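Local coordinates for geranyltranstransferase (PDB 3LOM), which probably condenses isopentenyl diphosphate with allylic diphosphates, with magnesium as cofactor, to form farnesyl diphosphate in isoprenoid biosynthesis, at residues A[65-70]-A[202-207]; A[180-185]-A[222-227]. All blocks are in the same frame, centred on the assembly; numbering follows the deposited sequence.

Interaction 1 (A[65-70]-A[202-207])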
ATOM      1  N   ILE A  65       0.425  -0.098  28.760  1.00 62.32           N
ATOM      2  CA  ILE A  65      -0.921   0.456  28.908  1.00 70.73           C
ATOM      3  C   ILE A  65      -2.016  -0.621  28.859  1.00 71.89           C
ATOM      4  O   ILE A  65      -3.192  -0.317  28.619  1.00 77.10           O
ATOM      5  CB  ILE A  65      -1.202   1.633  27.918  1.00 75.51           C
ATOM      6  CG1 ILE A  65      -1.144   1.178  26.452  1.00 66.95           C
ATOM      7  CG2 ILE A  65      -0.234   2.783  28.185  1.00 69.44           C
ATOM      8  CD1 ILE A  65      -1.660   2.214  25.475  1.00 62.47           C
ATOM      9  N   ASP A  66      -1.604  -1.869  29.097  1.00 73.10           N
ATOM     10  CA  ASP A  66      -2.504  -3.022  29.296  1.00 76.42           C
ATOM     11  C   ASP A  66      -3.580  -3.240  28.218  1.00 75.59           C
ATOM     12  O   ASP A  66      -4.737  -3.538  28.536  1.00 74.62           O
ATOM     13  CB  ASP A  66      -3.145  -2.971  30.695  1.00 76.38           C
ATOM     14  CG  ASP A  66      -2.117  -2.923  31.810  1.00 83.50           C
ATOM     15  OD1 ASP A  66      -2.209  -2.006  32.650  1.00 89.22           O
ATOM     16  OD2 ASP A  66      -1.217  -3.792  31.847  1.00 82.05           O
ATOM     17  N   VAL A  67      -3.206  -3.090  26.951  1.00 74.76           N
ATOM     18  CA  VAL A  67      -4.151  -3.354  25.862  1.00 77.65           C
ATOM     19  C   VAL A  67      -4.149  -4.853  25.512  1.00 69.45           C
ATOM     20  O   VAL A  67      -3.155  -5.552  25.751  1.00 57.22           O
ATOM     21  CB  VAL A  67      -3.924  -2.409  24.632  1.00 81.68           C
ATOM     22  CG1 VAL A  67      -2.634  -2.723  23.924  1.00 83.73           C
ATOM     23  CG2 VAL A  67      -5.115  -2.443  23.668  1.00 82.40           C
ATOM     24  N   ASP A  68      -5.281  -5.332  24.994  1.00 66.69           N
ATOM     25  CA  ASP A  68      -5.494  -6.745  24.680  1.00 74.53           C
ATOM     26  C   ASP A  68      -4.411  -7.296  23.756  1.00 72.87           C
ATOM     27  O   ASP A  68      -4.047  -6.659  22.763  1.00 77.57           O
ATOM     28  CB  ASP A  68      -6.881  -6.943  24.057  1.00 73.66           C
ATOM     29  CG  ASP A  68      -7.235  -8.406  23.866  1.00 83.10           C
ATOM     30  OD1 ASP A  68      -7.557  -8.793  22.722  1.00 87.26           O
ATOM     31  OD2 ASP A  68      -7.185  -9.167  24.854  1.00 93.45           O
ATOM     32  N   GLN A  69      -3.892  -8.472  24.100  1.00 67.41           N
ATOM     33  CA  GLN A  69      -2.803  -9.083  23.343  1.00 62.42           C
ATOM     34  C   GLN A  69      -3.219  -9.581  21.958  1.00 57.21           C
ATOM     35  O   GLN A  69      -2.376  -9.709  21.075  1.00 55.88           O
ATOM     36  CB  GLN A  69      -2.118 -10.186  24.150  1.00 62.03           C
ATOM     37  CG  GLN A  69      -1.136  -9.648  25.185  1.00 58.18           C
ATOM     38  CD  GLN A  69       0.142 -10.471  25.268  1.00 83.37           C
ATOM     39  OE1 GLN A  69       0.701 -10.885  24.248  1.00 84.65           O
ATOM     40  NE2 GLN A  69       0.619 -10.696  26.486  1.00 86.04           N
ATOM     41  N   GLY A  70      -4.514  -9.846  21.782  1.00 62.30           N
ATOM     42  CA  GLY A  70      -5.101 -10.149  20.475  1.00 61.92           C
ATOM     43  C   GLY A  70      -4.984  -8.978  19.515  1.00 67.08           C
ATOM     44  O   GLY A  70      -4.592  -9.159  18.357  1.00 73.10           O
ATOM     45  N   ALA A 202      -3.495   4.591  20.043  1.00 59.77           N
ATOM     46  CA  ALA A 202      -4.803   4.798  19.425  1.00 61.63           C
ATOM     47  C   ALA A 202      -5.809   3.681  19.746  1.00 65.19           C
ATOM     48  O   ALA A 202      -6.966   3.743  19.322  1.00 67.43           O
ATOM     49  CB  ALA A 202      -4.657   4.995  17.918  1.00 58.88           C
ATOM     50  N   ALA A 203      -5.366   2.675  20.501  1.00 69.09           N
ATOM     51  CA  ALA A 203      -6.246   1.608  20.988  1.00 72.12           C
ATOM     52  C   ALA A 203      -7.086   2.025  22.202  1.00 79.77           C
ATOM     53  O   ALA A 203      -8.106   1.397  22.494  1.00 83.20           O
ATOM     54  CB  ALA A 203      -5.445   0.367  21.310  1.00 60.06           C
ATOM     55  N   GLN A 204      -6.660   3.079  22.903  1.00 83.48           N
ATOM     56  CA  GLN A 204      -7.369   3.551  24.100  1.00 87.56           C
ATOM     57  C   GLN A 204      -8.075   4.887  23.872  1.00 92.86           C
ATOM     58  O   GLN A 204      -7.634   5.709  23.064  1.00 91.85           O
ATOM     59  CB  GLN A 204      -6.429   3.662  25.307  1.00 85.75           C
ATOM     60  CG  GLN A 204      -5.303   2.637  25.369  1.00 93.51           C
ATOM     61  CD  GLN A 204      -5.742   1.272  25.872  1.00 96.72           C
ATOM     62  OE1 GLN A 204      -6.384   0.502  25.153  1.00 89.67           O
ATOM     63  NE2 GLN A 204      -5.371   0.953  27.107  1.00 95.76           N
ATOM     64  N   HIS A 205      -9.167   5.095  24.606  1.00 98.57           N
ATOM     65  CA  HIS A 205     -10.008   6.280  24.456  1.00102.07           C
ATOM     66  C   HIS A 205      -9.449   7.485  25.214  1.00102.77           C
ATOM     67  O   HIS A 205      -9.339   8.580  24.654  1.00 99.78           O
ATOM     68  CB  HIS A 205     -11.440   5.963  24.906  1.00104.88           C
ATOM     69  CG  HIS A 205     -12.432   7.044  24.600  1.00107.96           C
ATOM     70  ND1 HIS A 205     -12.622   7.544  23.330  1.00106.49           N
ATOM     71  CD2 HIS A 205     -13.306   7.702  25.398  1.00111.26           C
ATOM     72  CE1 HIS A 205     -13.558   8.475  23.360  1.00113.20           C
ATOM     73  NE2 HIS A 205     -13.991   8.590  24.604  1.00117.11           N
ATOM     74  N   GLU A 206      -9.095   7.274  26.481  1.00105.17           N
ATOM     75  CA  GLU A 206      -8.651   8.358  27.361  1.00106.88           C
ATOM     76  C   GLU A 206      -7.273   8.075  27.957  1.00104.92           C
ATOM     77  O   GLU A 206      -7.143   7.914  29.175  1.00106.24           O
ATOM     78  CB  GLU A 206      -9.664   8.597  28.496  1.00108.22           C
ATOM     79  CG  GLU A 206     -11.118   8.832  28.071  1.00121.21           C
ATOM     80  CD  GLU A 206     -11.424  10.283  27.722  1.00132.93           C
ATOM     81  OE1 GLU A 206     -12.159  10.933  28.495  1.00133.98           O
ATOM     82  OE2 GLU A 206     -10.937  10.775  26.679  1.00134.98           O
ATOM     83  N   VAL A 207      -6.250   8.012  27.106  1.00100.52           N
ATOM     84  CA  VAL A 207      -4.871   7.870  27.588  1.00 94.98           C
ATOM     85  C   VAL A 207      -4.387   9.219  28.101  1.00 92.93           C
ATOM     86  O   VAL A 207      -4.698  10.258  27.509  1.00 94.11           O
ATOM     87  CB  VAL A 207      -3.881   7.395  26.496  1.00 95.38           C
ATOM     88  CG1 VAL A 207      -2.898   6.391  27.089  1.00 82.77           C
ATOM     89  CG2 VAL A 207      -4.605   6.799  25.297  1.00 93.88           C
TER
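Gln204 reaches from the 202-207 loop into the turn at 65-70, and its amide sits against Ile65 and Val67. The polar approach is close but imperfect: Gln204 NE2 lies 2.9 Å from Ile65 O, yet the angle is too poor for a hydrogen bond. A bend at chi2 (-79°) places the amide beside the 65-70 backbone, and the rotation about CG-CD puts NE2 on the side of Ile65 O and Gln204 OE1 at Val67, 3.5 Å from Val67 CG2.

The apolar contacts involve the Gln204 chain and the neighbouring Ala203. Ile65 and Gln204 run past each other in opposite directions, with Ile65 CD1 3.7 Å from Gln204 CG. On Val67 the branch opposite the backbone N, CG2, does most of the touching; besides Gln204 OE1 it meets Ala203 CB at 3.7 Å. Ile65 also packs on Val200 and Ile211, from the helices before and after the loop.

Within 65-70 the backbone changes direction between two helices. Asp66, with positive phi (52°), is the C-prime residue of a Schellman motif, and its OD1 forms a salt bridge with Lys287. Asp68 is the N-cap of the next helix, where Gly70 N gives a weak bond to Asp68 OD1 (3.4 Å). The contact thus sets a short connection, left by a Schellman motif and entered through an N-cap, against a second interhelical loop at one end of the all-helical isoprenoid synthase bundle.

Interaction 2 (A[180-185]-A[222-227])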
ATOM      1  N   GLN A 180      19.833  17.910   7.936  1.00 69.36           N
ATOM      2  CA  GLN A 180      19.228  17.176   6.821  1.00 64.64           C
ATOM      3  C   GLN A 180      19.283  15.668   7.041  1.00 62.90           C
ATOM      4  O   GLN A 180      18.299  14.967   6.799  1.00 60.53           O
ATOM      5  CB  GLN A 180      19.929  17.519   5.506  1.00 57.10           C
ATOM      6  CG  GLN A 180      19.675  18.920   4.993  1.00 72.86           C
ATOM      7  CD  GLN A 180      20.769  19.397   4.056  1.00 83.13           C
ATOM      8  OE1 GLN A 180      21.959  19.243   4.341  1.00 63.10           O
ATOM      9  NE2 GLN A 180      20.370  19.990   2.934  1.00 83.62           N
ATOM     10  N   LEU A 181      20.438  15.193   7.508  1.00 58.80           N
ATOM     11  CA  LEU A 181      20.659  13.793   7.850  1.00 57.39           C
ATOM     12  C   LEU A 181      19.675  13.300   8.914  1.00 61.03           C
ATOM     13  O   LEU A 181      19.149  12.192   8.809  1.00 64.39           O
ATOM     14  CB  LEU A 181      22.101  13.590   8.324  1.00 57.73           C
ATOM     15  CG  LEU A 181      22.581  12.181   8.677  1.00 54.69           C
ATOM     16  CD1 LEU A 181      22.692  11.306   7.439  1.00 44.18           C
ATOM     17  CD2 LEU A 181      23.917  12.262   9.390  1.00 69.56           C
ATOM     18  N   ARG A 182      19.421  14.133   9.919  1.00 57.84           N
ATOM     19  CA  ARG A 182      18.466  13.801  10.972  1.00 52.96           C
ATOM     20  C   ARG A 182      17.031  13.754  10.450  1.00 56.00           C
ATOM     21  O   ARG A 182      16.228  12.935  10.902  1.00 61.40           O
ATOM     22  CB  ARG A 182      18.587  14.785  12.139  1.00 59.58           C
ATOM     23  CG  ARG A 182      19.743  14.475  13.077  1.00 62.93           C
ATOM     24  CD  ARG A 182      19.995  15.617  14.052  1.00 64.24           C
ATOM     25  NE  ARG A 182      20.416  15.128  15.367  1.00 65.39           N
ATOM     26  CZ  ARG A 182      19.580  14.718  16.325  1.00 63.63           C
ATOM     27  NH1 ARG A 182      20.064  14.293  17.485  1.00 72.82           N
ATOM     28  NH2 ARG A 182      18.260  14.732  16.134  1.00 54.83           N
ATOM     29  N   GLU A 183      16.721  14.620   9.490  1.00 48.75           N
ATOM     30  CA  GLU A 183      15.389  14.677   8.894  1.00 49.49           C
ATOM     31  C   GLU A 183      15.110  13.475   7.979  1.00 47.35           C
ATOM     32  O   GLU A 183      14.041  12.869   8.061  1.00 50.08           O
ATOM     33  CB  GLU A 183      15.191  16.013   8.152  1.00 54.07           C
ATOM     34  CG  GLU A 183      13.857  16.182   7.405  1.00 49.41           C
ATOM     35  CD  GLU A 183      12.624  16.165   8.316  1.00 76.68           C
ATOM     36  OE1 GLU A 183      11.524  15.860   7.801  1.00 67.67           O
ATOM     37  OE2 GLU A 183      12.740  16.460   9.531  1.00 68.93           O
ATOM     38  N   ILE A 184      16.081  13.146   7.127  1.00 44.02           N
ATOM     39  CA  ILE A 184      16.011  12.001   6.221  1.00 47.75           C
ATOM     40  C   ILE A 184      15.737  10.677   6.958  1.00 49.99           C
ATOM     41  O   ILE A 184      14.830   9.929   6.571  1.00 52.39           O
ATOM     42  CB  ILE A 184      17.281  11.925   5.325  1.00 51.71           C
ATOM     43  CG1 ILE A 184      17.220  13.017   4.249  1.00 60.02           C
ATOM     44  CG2 ILE A 184      17.405  10.561   4.663  1.00 41.70           C
ATOM     45  CD1 ILE A 184      18.570  13.476   3.727  1.00 64.71           C
ATOM     46  N   HIS A 185      16.487  10.423   8.032  1.00 48.22           N
ATOM     47  CA  HIS A 185      16.315   9.220   8.851  1.00 44.58           C
ATOM     48  C   HIS A 185      15.007   9.183   9.640  1.00 47.78           C
ATOM     49  O   HIS A 185      14.448   8.104   9.864  1.00 52.57           O
ATOM     50  CB  HIS A 185      17.504   9.034   9.792  1.00 44.55           C
ATOM     51  CG  HIS A 185      18.766   8.634   9.093  1.00 50.52           C
ATOM     52  ND1 HIS A 185      18.829   7.564   8.225  1.00 47.46           N
ATOM     53  CD2 HIS A 185      20.015   9.151   9.142  1.00 48.95           C
ATOM     54  CE1 HIS A 185      20.059   7.452   7.756  1.00 51.87           C
ATOM     55  NE2 HIS A 185      20.802   8.396   8.307  1.00 63.20           N
ATOM     56  N   ILE A 222      14.845   6.173  20.299  1.00 54.51           N
ATOM     57  CA  ILE A 222      15.201   4.800  19.934  1.00 54.93           C
ATOM     58  C   ILE A 222      15.369   4.630  18.406  1.00 53.31           C
ATOM     59  O   ILE A 222      16.320   3.993  17.954  1.00 52.61           O
ATOM     60  CB  ILE A 222      14.259   3.748  20.620  1.00 59.25           C
ATOM     61  CG1 ILE A 222      15.031   2.488  21.007  1.00 63.48           C
ATOM     62  CG2 ILE A 222      12.980   3.461  19.823  1.00 59.44           C
ATOM     63  CD1 ILE A 222      15.727   2.602  22.339  1.00 53.53           C
ATOM     64  N   GLY A 223      14.483   5.261  17.632  1.00 54.72           N
ATOM     65  CA  GLY A 223      14.556   5.253  16.171  1.00 52.91           C
ATOM     66  C   GLY A 223      15.752   5.997  15.611  1.00 54.75           C
ATOM     67  O   GLY A 223      16.286   5.639  14.556  1.00 55.36           O
ATOM     68  N   LEU A 224      16.170   7.035  16.328  1.00 57.54           N
ATOM     69  CA  LEU A 224      17.350   7.807  15.980  1.00 55.90           C
ATOM     70  C   LEU A 224      18.624   7.032  16.301  1.00 50.25           C
ATOM     71  O   LEU A 224      19.505   6.897  15.448  1.00 54.18           O
ATOM     72  CB  LEU A 224      17.326   9.141  16.731  1.00 57.82           C
ATOM     73  CG  LEU A 224      18.510  10.105  16.696  1.00 61.52           C
ATOM     74  CD1 LEU A 224      18.883  10.526  15.275  1.00 61.95           C
ATOM     75  CD2 LEU A 224      18.184  11.320  17.548  1.00 62.66           C
ATOM     76  N   VAL A 225      18.705   6.509  17.521  1.00 46.77           N
ATOM     77  CA  VAL A 225      19.919   5.834  18.000  1.00 51.63           C
ATOM     78  C   VAL A 225      20.254   4.512  17.270  1.00 51.03           C
ATOM     79  O   VAL A 225      21.429   4.149  17.171  1.00 55.55           O
ATOM     80  CB  VAL A 225      19.917   5.676  19.558  1.00 50.09           C
ATOM     81  CG1 VAL A 225      19.097   4.472  20.006  1.00 56.69           C
ATOM     82  CG2 VAL A 225      21.335   5.630  20.110  1.00 49.52           C
ATOM     83  N   PHE A 226      19.237   3.817  16.745  1.00 51.88           N
ATOM     84  CA  PHE A 226      19.457   2.602  15.939  1.00 55.04           C
ATOM     85  C   PHE A 226      20.286   2.926  14.699  1.00 56.37           C
ATOM     86  O   PHE A 226      21.222   2.201  14.350  1.00 57.48           O
ATOM     87  CB  PHE A 226      18.136   1.961  15.499  1.00 49.34           C
ATOM     88  CG  PHE A 226      17.377   1.278  16.604  1.00 57.73           C
ATOM     89  CD1 PHE A 226      18.012   0.879  17.781  1.00 51.06           C
ATOM     90  CD2 PHE A 226      16.021   1.009  16.452  1.00 41.63           C
ATOM     91  CE1 PHE A 226      17.298   0.249  18.793  1.00 62.80           C
ATOM     92  CE2 PHE A 226      15.300   0.376  17.454  1.00 50.56           C
ATOM     93  CZ  PHE A 226      15.938  -0.009  18.624  1.00 66.26           C
ATOM     94  N   GLN A 227      19.937   4.041  14.062  1.00 58.88           N
ATOM     95  CA  GLN A 227      20.629   4.537  12.880  1.00 56.54           C
ATOM     96  C   GLN A 227      22.030   5.065  13.182  1.00 57.14           C
ATOM     97  O   GLN A 227      22.937   4.936  12.352  1.00 53.29           O
ATOM     98  CB  GLN A 227      19.787   5.618  12.210  1.00 54.56           C
ATOM     99  CG  GLN A 227      20.147   5.847  10.776  1.00 67.32           C
ATOM    100  CD  GLN A 227      19.988   4.608   9.909  1.00 54.33           C
ATOM    101  OE1 GLN A 227      18.995   3.881  10.008  1.00 68.04           O
ATOM    102  NE2 GLN A 227      20.974   4.364   9.052  1.00 46.20           N
TER
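Gln227 lays its CG over the face of the His185 ring, its side chain crossing the histidine's at about a right angle. From Gln227 CB the chain leaves with CG opposite the backbone N (chi1 -160°), which carries CG out over the imidazole. CG is the main point of contact: it stands above the ring centre, 3.3 Å from the centroid and 9° off the normal, a CH-pi contact. Beyond it the chain bends at chi2, and Gln227 CD, already past the rim, comes to 3.6 Å from both CE1 and ND1 of His185. At the tip Gln227 NE2 lies farther out on that side, nearest His185 CE1 (3.5 Å), while Gln227 OE1 is 4.1 Å from His185 ND1. The amide is tilted only 15° from the ring plane but shifted past the ND1-CE1 edge, an offset stack with no hydrogen bond across it.

Phe226 and Gln227 belong to helix 209-236, which in the isoprenoid synthase fold carries the second aspartate-rich motif shortly after them; helix 178-201 precedes it in the bundle. His185 also touches Asp167 of helix 160-169, and Gln227 touches Thr189.

Farther along the same interface Leu224 CD2 approaches the terminal nitrogens of the Arg182 guanidinium, 3.5 Å from Arg182 NH1, while Leu224 CD1 lies over one face of the group, toward its rim. His273 of helix 263-279 touches both Arg182 and Leu224.

From the N terminus the chain first passes 65-70, the turn between helices 53-64 and 69-91, and then 180-185, near the start of helix 178-201. At 202-207, after that helix has run its length, interaction 1 closes a long loop of 131 intervening residues, mostly helical. Helix 209-236 then brings 222-227 back to 180-185, and interaction 2 closes a shorter loop of 36. The two loops cross, since their segments alternate along the chain. Interaction 1 joins the 202-207 connection to an earlier interhelical turn; interaction 2 pairs the helices on either side of that connection. The centres are 28 Å apart, the nearest atoms about 16 Å.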